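Local coordinates for beta-1,3-1,4-glucanase (PDB 5H4R), which probably hydrolyses mixed-linkage beta-1,3-1,4-glucans such as lichenan, as a family 5 glycoside hydrolase with a TIM-barrel fold, at residues D67-Y72 against T113-W118. The protein carries 1 engineered substitution. Numbering follows the deposited sequence.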
# COMPACT_ATOMS: atom_id res chain seq x y z
N ASP A 67 2.53 -22.20 -18.28
CA ASP A 67 2.05 -21.59 -19.51
C ASP A 67 0.95 -20.56 -19.28
O ASP A 67 0.88 -19.56 -20.00
CB ASP A 67 1.53 -22.67 -20.46
CG ASP A 67 2.60 -23.64 -20.88
OD1 ASP A 67 3.70 -23.18 -21.26
OD2 ASP A 67 2.34 -24.86 -20.82
N ASP A 68 0.09 -20.80 -18.30
CA ASP A 68 -1.06 -19.94 -18.03
C ASP A 68 -0.64 -18.75 -17.17
O ASP A 68 -0.32 -18.92 -15.99
CB ASP A 68 -2.15 -20.76 -17.33
CG ASP A 68 -3.46 -20.01 -17.19
OD1 ASP A 68 -3.50 -18.77 -17.38
OD2 ASP A 68 -4.48 -20.68 -16.88
N GLU A 69 -0.69 -17.53 -17.74
CA GLU A 69 -0.25 -16.35 -16.99
C GLU A 69 -1.08 -16.12 -15.74
O GLU A 69 -0.63 -15.42 -14.84
CB GLU A 69 -0.31 -15.09 -17.87
CG GLU A 69 -1.72 -14.61 -18.15
CD GLU A 69 -1.74 -13.42 -19.06
OE1 GLU A 69 -1.06 -12.42 -18.75
OE2 GLU A 69 -2.44 -13.49 -20.08
N LEU A 70 -2.29 -16.68 -15.65
CA LEU A 70 -3.07 -16.48 -14.44
C LEU A 70 -2.42 -17.15 -13.23
O LEU A 70 -2.72 -16.76 -12.10
CB LEU A 70 -4.50 -17.00 -14.64
CG LEU A 70 -5.37 -16.27 -15.66
CD1 LEU A 70 -6.82 -16.67 -15.46
CD2 LEU A 70 -5.24 -14.78 -15.54
N LEU A 71 -1.53 -18.12 -13.44
CA LEU A 71 -0.84 -18.75 -12.32
C LEU A 71 0.12 -17.81 -11.60
O LEU A 71 0.60 -18.16 -10.52
CB LEU A 71 -0.13 -20.02 -12.83
CG LEU A 71 -1.09 -21.10 -13.30
CD1 LEU A 71 -0.37 -22.25 -13.99
CD2 LEU A 71 -1.92 -21.64 -12.16
N TYR A 72 0.40 -16.61 -12.14
CA TYR A 72 1.10 -15.62 -11.34
C TYR A 72 0.33 -15.32 -10.06
O TYR A 72 0.94 -15.05 -9.03
CB TYR A 72 1.34 -14.33 -12.13
CG TYR A 72 2.62 -14.35 -12.95
CD1 TYR A 72 3.85 -14.01 -12.38
CD2 TYR A 72 2.61 -14.73 -14.28
CE1 TYR A 72 5.02 -14.03 -13.13
CE2 TYR A 72 3.76 -14.75 -15.03
CZ TYR A 72 4.97 -14.42 -14.46
OH TYR A 72 6.10 -14.46 -15.27
N THR A 113 -0.20 -3.33 -24.05
CA THR A 113 -1.56 -3.85 -23.99
C THR A 113 -1.66 -4.89 -22.90
O THR A 113 -0.96 -5.90 -22.95
CB THR A 113 -1.97 -4.46 -25.33
OG1 THR A 113 -1.85 -3.49 -26.36
CG2 THR A 113 -3.41 -4.94 -25.25
N ILE A 114 -2.57 -4.67 -21.96
CA ILE A 114 -2.77 -5.63 -20.86
C ILE A 114 -3.56 -6.82 -21.37
O ILE A 114 -4.59 -6.68 -22.04
CB ILE A 114 -3.49 -4.96 -19.68
CG1 ILE A 114 -2.69 -3.78 -19.12
CG2 ILE A 114 -3.74 -5.99 -18.58
CD1 ILE A 114 -3.48 -2.92 -18.15
N SER A 115 -3.07 -8.02 -21.05
CA SER A 115 -3.78 -9.25 -21.33
C SER A 115 -5.20 -9.19 -20.79
O SER A 115 -5.41 -8.89 -19.61
CB SER A 115 -3.05 -10.43 -20.69
OG SER A 115 -3.96 -11.48 -20.43
N LYS A 116 -6.16 -9.47 -21.66
CA LYS A 116 -7.56 -9.46 -21.24
C LYS A 116 -7.81 -10.46 -20.12
O LYS A 116 -8.55 -10.16 -19.18
CB LYS A 116 -8.47 -9.75 -22.42
CG LYS A 116 -9.94 -9.59 -22.07
CD LYS A 116 -10.83 -9.80 -23.30
CE LYS A 116 -12.31 -9.72 -22.94
NZ LYS A 116 -12.71 -10.75 -21.94
N ARG A 117 -7.23 -11.67 -20.19
CA ARG A 117 -7.49 -12.67 -19.17
C ARG A 117 -7.01 -12.19 -17.81
O ARG A 117 -7.68 -12.39 -16.79
CB ARG A 117 -6.84 -14.01 -19.53
CG ARG A 117 -7.53 -14.69 -20.67
CD ARG A 117 -6.92 -16.03 -20.99
NE ARG A 117 -7.13 -17.02 -19.93
CZ ARG A 117 -6.16 -17.57 -19.19
NH1 ARG A 117 -4.89 -17.25 -19.38
NH2 ARG A 117 -6.47 -18.47 -18.27
N TRP A 118 -5.88 -11.50 -17.79
CA TRP A 118 -5.34 -11.00 -16.53
C TRP A 118 -6.22 -9.90 -15.95
O TRP A 118 -6.59 -9.93 -14.76
CB TRP A 118 -3.92 -10.50 -16.76
CG TRP A 118 -3.23 -10.00 -15.52
CD1 TRP A 118 -2.92 -8.71 -15.23
CD2 TRP A 118 -2.72 -10.79 -14.43
NE1 TRP A 118 -2.26 -8.64 -14.03
CE2 TRP A 118 -2.13 -9.90 -13.52
CE3 TRP A 118 -2.71 -12.16 -14.14
CZ2 TRP A 118 -1.53 -10.34 -12.33
CZ3 TRP A 118 -2.13 -12.59 -12.96
CH2 TRP A 118 -1.53 -11.68 -12.08
O HOH W 1 -3.56 -15.61 -21.03
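Arg117 reaches from the first turn of helix 116-131 across to the loop 67-72, where its guanidinium forms a salt bridge with Asp68. Arg117 NH1 and NH2 approach end-on and both bond to Asp68 OD1, NH1 at 2.9 Å; Asp68 OD2 takes a weak bond from NH2. Asp68 OD1 lies in the guanidinium plane, but the two flat groups are turned 41° apart, with NH1 coming from above the carboxylate. Asp68 OD1 also accepts from Leu70 N at 3.0 Å, closing an Asx turn, so one oxygen serves three N-H donors. Asp68 turns CG away from its own backbone N (chi1 -172°), which carries the carboxylate to the guanidinium while OD1 still reaches Leu70 N. Replacing Asp68 by an alanine would remove the carboxylate and is likely to leave the guanidinium without its salt-bridge mate and Leu70 N without its turn-closing acceptor. Leu70 lays CD1 over one face of the guanidinium, 3.4 Å from Arg117 NH2, and sends Leu70 CD2 to the edge of the indole, 3.9 Å from Trp118 CE3. Glu69 O approaches the same ring obliquely, 3.7 Å from Trp118 CZ3, and Tyr72 CB packs against Trp118 CH2. Glu69, extended beyond CG, carries its carboxylate to Ser115, whose OG donates to Glu69 OE2 in a short 2.5 Å bond from above the carboxylate plane. At the N-cap, Ser115 OG accepts from Trp118 N at 3.3 Å, so the hydroxyl links Glu69 to the helix start. A water donates to Glu69 OE2 and accepts from Arg117 NH1, bridging two opposite charges that do not touch. Glu69 OE1 is hydrogen-bonded to His106 ND1, and the His106 ring stacks on Trp118. The contact thus ties the loop between barrel strand 50-53 and helix 72-75 to the N-terminus of helix 116-131, just after the small hairpin of strands 107-108 and 113-114.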